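Local coordinates for protein 2-oxoglutarate-dependent dioxygenase tropC (Talaromyces stipitatus, PDB 6XJJ) that catalyses, as an iron- and 2-oxoglutarate-dependent dioxygenase, the oxidative ring expansion that forms the seven-membered tropolone ring in a fungal biosynthetic pathway, at residues K113-S118 against P153-F158; L252-G257 against I272-I277. All blocks are in the same frame, centred on the assembly; numbering follows the deposited sequence.

Contact 1 (K113-S118 against P153-F158)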
ATOM      1  N   LYS A 113      -8.178  -5.680  20.421  1.00 90.18           N
ATOM      2  CA  LYS A 113      -9.387  -5.118  21.011  1.00 76.30           C
ATOM      3  C   LYS A 113     -10.459  -4.793  19.981  1.00 80.65           C
ATOM      4  O   LYS A 113     -11.583  -4.453  20.364  1.00 85.72           O
ATOM      5  CB  LYS A 113      -9.037  -3.849  21.795  1.00 80.91           C
ATOM      6  CG  LYS A 113      -8.198  -4.117  23.031  1.00 79.12           C
ATOM      7  CD  LYS A 113      -7.865  -2.844  23.788  1.00 86.05           C
ATOM      8  CE  LYS A 113      -7.228  -3.157  25.129  1.00 90.82           C
ATOM      9  NZ  LYS A 113      -5.863  -3.732  24.985  1.00 97.67           N
ATOM     10  N   SER A 114     -10.144  -4.895  18.696  1.00 80.56           N
ATOM     11  CA  SER A 114     -11.096  -4.567  17.649  1.00 77.83           C
ATOM     12  C   SER A 114     -12.192  -5.626  17.548  1.00 74.80           C
ATOM     13  O   SER A 114     -12.027  -6.780  17.950  1.00 90.59           O
ATOM     14  CB  SER A 114     -10.374  -4.419  16.311  1.00 81.47           C
ATOM     15  OG  SER A 114      -9.695  -5.615  15.959  1.00 85.77           O
ATOM     16  N   LEU A 115     -13.323  -5.209  16.986  1.00 89.03           N
ATOM     17  CA  LEU A 115     -14.495  -6.069  16.899  1.00 87.85           C
ATOM     18  C   LEU A 115     -14.189  -7.315  16.080  1.00 87.64           C
ATOM     19  O   LEU A 115     -13.709  -7.226  14.945  1.00 84.31           O
ATOM     20  CB  LEU A 115     -15.658  -5.296  16.272  1.00 89.88           C
ATOM     21  CG  LEU A 115     -16.979  -6.039  16.057  1.00 83.94           C
ATOM     22  CD1 LEU A 115     -17.606  -6.436  17.397  1.00 86.18           C
ATOM     23  CD2 LEU A 115     -17.934  -5.187  15.228  1.00 86.15           C
ATOM     24  N   GLY A 116     -14.467  -8.474  16.667  1.00 84.15           N
ATOM     25  CA  GLY A 116     -14.349  -9.731  15.946  1.00 87.38           C
ATOM     26  C   GLY A 116     -13.070  -9.828  15.149  1.00 89.29           C
ATOM     27  O   GLY A 116     -11.967  -9.603  15.659  1.00 77.05           O
ATOM     28  N   LYS A 117     -13.216 -10.162  13.869  1.00 90.84           N
ATOM     29  CA  LYS A 117     -12.087 -10.303  12.965  1.00 84.00           C
ATOM     30  C   LYS A 117     -11.828  -9.034  12.158  1.00 84.11           C
ATOM     31  O   LYS A 117     -11.066  -9.069  11.186  1.00 76.91           O
ATOM     32  CB  LYS A 117     -12.311 -11.501  12.039  1.00 88.38           C
ATOM     33  CG  LYS A 117     -12.349 -12.823  12.789  1.00 98.05           C
ATOM     34  CD  LYS A 117     -12.706 -13.989  11.881  1.00 96.57           C
ATOM     35  CE  LYS A 117     -12.743 -15.300  12.658  1.00105.87           C
ATOM     36  NZ  LYS A 117     -13.184 -16.452  11.816  1.00112.56           N
ATOM     37  N   SER A 118     -12.458  -7.920  12.524  1.00 92.01           N
ATOM     38  CA  SER A 118     -11.902  -6.630  12.160  1.00 85.25           C
ATOM     39  C   SER A 118     -10.516  -6.539  12.760  1.00 93.62           C
ATOM     40  O   SER A 118     -10.349  -6.654  13.979  1.00101.25           O
ATOM     41  CB  SER A 118     -12.772  -5.486  12.668  1.00 75.50           C
ATOM     42  OG  SER A 118     -14.043  -5.505  12.046  1.00103.98           O
ATOM     43  N   PRO A 153     -24.289  -5.461   9.068  1.00101.98           N
ATOM     44  CA  PRO A 153     -24.242  -6.927   8.901  1.00 95.17           C
ATOM     45  C   PRO A 153     -22.837  -7.507   8.854  1.00 88.28           C
ATOM     46  O   PRO A 153     -22.559  -8.505   9.530  1.00101.36           O
ATOM     47  CB  PRO A 153     -24.990  -7.137   7.580  1.00 88.22           C
ATOM     48  CG  PRO A 153     -25.941  -6.024   7.517  1.00101.79           C
ATOM     49  CD  PRO A 153     -25.291  -4.846   8.178  1.00 93.31           C
ATOM     50  N   ASP A 154     -21.945  -6.914   8.068  1.00 93.36           N
ATOM     51  CA  ASP A 154     -20.605  -7.452   7.872  1.00 90.70           C
ATOM     52  C   ASP A 154     -19.634  -7.074   8.982  1.00 86.17           C
ATOM     53  O   ASP A 154     -18.477  -7.507   8.936  1.00 88.12           O
ATOM     54  CB  ASP A 154     -20.060  -6.975   6.528  1.00 87.55           C
ATOM     55  CG  ASP A 154     -20.817  -7.569   5.363  1.00 92.59           C
ATOM     56  OD1 ASP A 154     -21.542  -8.565   5.584  1.00 92.48           O
ATOM     57  OD2 ASP A 154     -20.697  -7.045   4.235  1.00 92.11           O
ATOM     58  N   ALA A 155     -20.062  -6.295   9.972  1.00 82.26           N
ATOM     59  CA  ALA A 155     -19.156  -5.901  11.042  1.00 81.83           C
ATOM     60  C   ALA A 155     -18.702  -7.123  11.828  1.00 95.10           C
ATOM     61  O   ALA A 155     -19.516  -7.968  12.222  1.00 88.12           O
ATOM     62  CB  ALA A 155     -19.833  -4.891  11.969  1.00 78.63           C
ATOM     63  N   GLY A 156     -17.391  -7.215  12.051  1.00 76.19           N
ATOM     64  CA  GLY A 156     -16.776  -8.335  12.722  1.00 84.43           C
ATOM     65  C   GLY A 156     -16.101  -9.327  11.795  1.00 82.84           C
ATOM     66  O   GLY A 156     -15.183 -10.032  12.230  1.00 80.74           O
ATOM     67  N   LYS A 157     -16.529  -9.398  10.536  1.00 79.59           N
ATOM     68  CA  LYS A 157     -15.917 -10.295   9.565  1.00 81.76           C
ATOM     69  C   LYS A 157     -14.485  -9.847   9.270  1.00 85.09           C
ATOM     70  O   LYS A 157     -14.011  -8.816   9.759  1.00 84.33           O
ATOM     71  CB  LYS A 157     -16.767 -10.343   8.298  1.00 83.39           C
ATOM     72  CG  LYS A 157     -18.100 -11.044   8.498  1.00 80.02           C
ATOM     73  CD  LYS A 157     -19.004 -10.888   7.288  1.00 86.26           C
ATOM     74  CE  LYS A 157     -20.313 -11.632   7.480  1.00 77.97           C
ATOM     75  NZ  LYS A 157     -21.295 -11.338   6.404  1.00 88.11           N
ATOM     76  N   PHE A 158     -13.779 -10.641   8.463  1.00 95.61           N
ATOM     77  CA  PHE A 158     -12.367 -10.383   8.204  1.00 87.72           C
ATOM     78  C   PHE A 158     -12.136  -8.974   7.663  1.00 93.01           C
ATOM     79  O   PHE A 158     -12.591  -8.633   6.564  1.00 96.82           O
ATOM     80  CB  PHE A 158     -11.788 -11.420   7.238  1.00 83.66           C
ATOM     81  CG  PHE A 158     -11.420 -12.737   7.892  1.00 91.60           C
ATOM     82  CD1 PHE A 158     -10.315 -12.809   8.729  1.00 86.32           C
ATOM     83  CD2 PHE A 158     -12.115 -13.908   7.614  1.00 87.66           C
ATOM     84  CE1 PHE A 158      -9.946 -14.005   9.324  1.00 83.29           C
ATOM     85  CE2 PHE A 158     -11.742 -15.113   8.202  1.00 81.35           C
ATOM     86  CZ  PHE A 158     -10.654 -15.156   9.059  1.00 79.20           C
TER
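Lys117 donates its backbone N-H to Gly156 O, and this bond joins two beta turns set against each other: a type II' turn from Leu115 to Ser118 and a type II turn from Asp154 to Lys157. Both turns lie in surface loops that flank the strands 121-123 and 139-144 of the large sheet. The tight part of the contact is backbone. Gly116 and Gly156 face each other with their CA atoms 4.3 Å apart, and each suits its corner. Gly116 takes the second position of the type II' turn, with positive phi, and its lack of a side chain leaves room for the carbonyl of Gly156. Gly156 takes the third position of the type II turn, also with positive phi. In the bond between Lys117 N and Gly156 O, the hydrogen approaches at a bent 144° and the donor is tilted a little from the carbonyl plane. Beside the glycines, Leu115 CD2 touches Ala155 CB at 3.8 Å, and Leu115 also rests on Pro162.

The looser side faces solvent, where long, flexible side chains are suitable. Lys157 turns away from the other turn, and its NZ makes a salt bridge with Asp154 OD1 that closes over its own turn. Lys117 reaches out over Phe158: CG is set anti to the carbonyl carbon (chi1 -65°) and the chain beyond is extended, which lays CD over the ring and leaves Lys117 NZ 4.0 Å from Phe158 CZ. Lys117 also shares backbone hydrogen bonding with Ser159, just past the segment. Lys117 CD makes a CH-pi contact over one face of the Phe158 ring, 3.8 Å from its centroid and 16° off the normal.

Contact 2 (L252-G257 against I272-I277)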
ATOM      1  N   LEU A 252       2.252   3.058  -1.823  1.00 57.49           N
ATOM      2  CA  LEU A 252       3.098   3.381  -0.686  1.00 68.56           C
ATOM      3  C   LEU A 252       3.581   4.817  -0.809  1.00 67.71           C
ATOM      4  O   LEU A 252       3.934   5.269  -1.902  1.00 61.81           O
ATOM      5  CB  LEU A 252       4.308   2.436  -0.622  1.00 80.81           C
ATOM      6  CG  LEU A 252       5.342   2.567   0.498  1.00 64.22           C
ATOM      7  CD1 LEU A 252       4.787   2.048   1.821  1.00 67.73           C
ATOM      8  CD2 LEU A 252       6.634   1.853   0.108  1.00 77.06           C
ATOM      9  N   LEU A 253       3.601   5.525   0.315  1.00 73.06           N
ATOM     10  CA  LEU A 253       4.173   6.862   0.399  1.00 67.25           C
ATOM     11  C   LEU A 253       5.406   6.801   1.288  1.00 77.06           C
ATOM     12  O   LEU A 253       5.286   6.556   2.494  1.00 73.42           O
ATOM     13  CB  LEU A 253       3.158   7.858   0.962  1.00 74.22           C
ATOM     14  CG  LEU A 253       3.661   9.280   1.238  1.00 72.97           C
ATOM     15  CD1 LEU A 253       4.110   9.967  -0.043  1.00 82.40           C
ATOM     16  CD2 LEU A 253       2.594  10.100   1.946  1.00 76.04           C
ATOM     17  N   GLN A 254       6.580   7.027   0.707  1.00 82.73           N
ATOM     18  CA  GLN A 254       7.798   7.020   1.494  1.00 78.54           C
ATOM     19  C   GLN A 254       8.121   8.445   1.925  1.00 74.45           C
ATOM     20  O   GLN A 254       7.490   9.412   1.493  1.00 91.88           O
ATOM     21  CB  GLN A 254       8.967   6.440   0.709  1.00 83.74           C
ATOM     22  CG  GLN A 254       8.674   5.202  -0.054  1.00 80.00           C
ATOM     23  CD  GLN A 254       9.935   4.620  -0.588  1.00 95.07           C
ATOM     24  OE1 GLN A 254      11.017   5.015  -0.165  1.00125.98           O
ATOM     25  NE2 GLN A 254       9.826   3.891  -1.681  1.00 98.27           N
ATOM     26  N   GLN A 255       9.138   8.569   2.766  1.00 88.80           N
ATOM     27  CA  GLN A 255       9.487   9.846   3.362  1.00 75.87           C
ATOM     28  C   GLN A 255      10.776  10.355   2.727  1.00 82.19           C
ATOM     29  O   GLN A 255      11.743   9.599   2.590  1.00 84.83           O
ATOM     30  CB  GLN A 255       9.653   9.692   4.872  1.00 78.66           C
ATOM     31  CG  GLN A 255       9.423  10.953   5.666  1.00 89.82           C
ATOM     32  CD  GLN A 255       9.521  10.702   7.152  1.00 94.45           C
ATOM     33  OE1 GLN A 255       9.825   9.588   7.585  1.00 87.62           O
ATOM     34  NE2 GLN A 255       9.212  11.720   7.946  1.00100.24           N
ATOM     35  N   LYS A 256      10.782  11.628   2.332  1.00 90.76           N
ATOM     36  CA  LYS A 256      11.980  12.245   1.771  1.00 91.94           C
ATOM     37  C   LYS A 256      13.150  12.134   2.739  1.00100.42           C
ATOM     38  O   LYS A 256      13.070  12.591   3.885  1.00 90.70           O
ATOM     39  CB  LYS A 256      11.694  13.709   1.423  1.00 90.98           C
ATOM     40  CG  LYS A 256      12.901  14.564   1.026  1.00102.10           C
ATOM     41  CD  LYS A 256      12.440  15.909   0.453  1.00122.21           C
ATOM     42  CE  LYS A 256      13.521  16.984   0.499  1.00122.69           C
ATOM     43  NZ  LYS A 256      14.787  16.599  -0.180  1.00123.38           N
ATOM     44  N   GLY A 257      14.231  11.516   2.273  1.00 87.04           N
ATOM     45  CA  GLY A 257      15.435  11.347   3.056  1.00 97.48           C
ATOM     46  C   GLY A 257      15.613   9.996   3.719  1.00105.50           C
ATOM     47  O   GLY A 257      16.477   9.872   4.597  1.00102.04           O
ATOM     48  N   ILE A 272      16.626  -5.040  -5.822  1.00 86.54           N
ATOM     49  CA  ILE A 272      16.757  -3.701  -6.398  1.00 82.79           C
ATOM     50  C   ILE A 272      16.264  -2.707  -5.356  1.00 85.65           C
ATOM     51  O   ILE A 272      15.223  -2.953  -4.731  1.00 89.99           O
ATOM     52  CB  ILE A 272      15.942  -3.523  -7.686  1.00 90.24           C
ATOM     53  CG1 ILE A 272      16.205  -4.644  -8.681  1.00 95.88           C
ATOM     54  CG2 ILE A 272      16.342  -2.206  -8.347  1.00 93.49           C
ATOM     55  CD1 ILE A 272      15.217  -4.639  -9.839  1.00 94.20           C
ATOM     56  N   PRO A 273      16.929  -1.576  -5.148  1.00 85.03           N
ATOM     57  CA  PRO A 273      16.342  -0.550  -4.288  1.00 85.64           C
ATOM     58  C   PRO A 273      15.210   0.163  -5.001  1.00 85.01           C
ATOM     59  O   PRO A 273      15.176   0.276  -6.230  1.00 79.47           O
ATOM     60  CB  PRO A 273      17.515   0.399  -4.015  1.00 75.67           C
ATOM     61  CG  PRO A 273      18.364   0.278  -5.209  1.00 77.35           C
ATOM     62  CD  PRO A 273      18.243  -1.156  -5.669  1.00 87.48           C
ATOM     63  N   VAL A 274      14.247   0.625  -4.205  1.00 86.59           N
ATOM     64  CA  VAL A 274      13.183   1.485  -4.694  1.00 83.90           C
ATOM     65  C   VAL A 274      13.531   2.916  -4.281  1.00 79.68           C
ATOM     66  O   VAL A 274      13.434   3.240  -3.086  1.00 69.38           O
ATOM     67  CB  VAL A 274      11.813   1.071  -4.146  1.00 83.85           C
ATOM     68  CG1 VAL A 274      10.740   2.021  -4.652  1.00 87.20           C
ATOM     69  CG2 VAL A 274      11.493  -0.348  -4.562  1.00 83.98           C
ATOM     70  N   PRO A 275      13.934   3.782  -5.208  1.00 88.83           N
ATOM     71  CA  PRO A 275      14.344   5.131  -4.805  1.00 96.29           C
ATOM     72  C   PRO A 275      13.160   5.965  -4.342  1.00 93.25           C
ATOM     73  O   PRO A 275      12.051   5.857  -4.875  1.00 80.93           O
ATOM     74  CB  PRO A 275      14.968   5.703  -6.080  1.00 99.50           C
ATOM     75  CG  PRO A 275      14.255   4.995  -7.183  1.00 89.81           C
ATOM     76  CD  PRO A 275      13.941   3.618  -6.674  1.00 85.71           C
ATOM     77  N   VAL A 276      13.406   6.797  -3.328  1.00 83.37           N
ATOM     78  CA  VAL A 276      12.428   7.788  -2.897  1.00 96.89           C
ATOM     79  C   VAL A 276      12.369   8.881  -3.955  1.00 89.11           C
ATOM     80  O   VAL A 276      13.273   9.719  -4.047  1.00 99.18           O
ATOM     81  CB  VAL A 276      12.775   8.368  -1.513  1.00 96.38           C
ATOM     82  CG1 VAL A 276      11.837   9.504  -1.153  1.00 82.43           C
ATOM     83  CG2 VAL A 276      12.661   7.300  -0.462  1.00 85.00           C
ATOM     84  N   ILE A 277      11.314   8.870  -4.768  1.00 89.33           N
ATOM     85  CA  ILE A 277      11.114   9.874  -5.806  1.00 91.44           C
ATOM     86  C   ILE A 277      10.231  10.991  -5.264  1.00 86.71           C
ATOM     87  O   ILE A 277       9.302  10.761  -4.481  1.00 82.32           O
ATOM     88  CB  ILE A 277      10.505   9.250  -7.079  1.00 90.49           C
ATOM     89  CG1 ILE A 277      11.436   8.178  -7.657  1.00 80.03           C
ATOM     90  CG2 ILE A 277      10.201  10.329  -8.105  1.00 83.46           C
ATOM     91  CD1 ILE A 277      12.817   8.693  -8.038  1.00 88.80           C
TER
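Gln254 swings CG to the position anti to its carbonyl carbon (chi1 -44°), and with the chain extended beyond that point (chi2 -171°) its amide reaches across to Val274 and Val276. Val276 answers with its two methyls divided: CG1 lies opposite the backbone N (chi1 174°) and CG2 opposite the carbonyl carbon, which sends them to different parts of the facing segment. CG2 lies against the side chain of Gln254, 4.0 Å from Gln254 CB. CG1 instead meets main chain, 3.7 Å from Gln255 O and 4.0 Å from Lys256 CA. The compact, branched valine thus packs against the main chain of Gln255 and Lys256, while the more exposed Lys256 leads its amine away.

Inward of this, Gln254 NE2 lies 3.6 Å from Val274 CG1, the two side chains meeting at a slant. The contact holds no hydrogen bond between its segments. It sits where the two sheets of the double-stranded beta-helix, the jelly-roll core of 2-oxoglutarate dioxygenases, come together: strand 249-253 belongs to the large sheet, and strand 270-273 is an edge of the three-stranded one. Val274 is paired through its backbone with Leu261, and its side chain packs on Phe75 and Val282, surroundings that suit a small apolar residue.

A glutamine fits at 254 because its side chain can lie against Leu261 and Val282 while its amide keeps a polar partner. Gln254 OE1 accepts a weak hydrogen bond from NH1 of Arg311, the predicted 2-oxoglutarate-binding arginine, and may help to orient that guanidinium. Gln255 turns the other way, where its OE1 takes the backbone N-H of Tyr312. The side chain of Val274 is about 10 Å from the bound iron.

In the fold
From the N terminus the chain first builds strands 43-45 and 75-79 and the helices around them, then reaches 113-118. Contact 1 closes the loop that runs out through strand 121-123 and back through strand 139-144, tying together the two ends of that outer, edge-side excursion of the large sheet. The long helix 171-204 follows, and after it come the strands from 222-227 onward, which supply most of the jelly-roll. There contact 2 closes a shorter loop containing strand 261-265, joining the large sheet to the small one. The two loops follow in series, neither nesting nor crossing. The centres of contact 1 and contact 2 are about 33 Å apart, on opposite sides of the chain's centre.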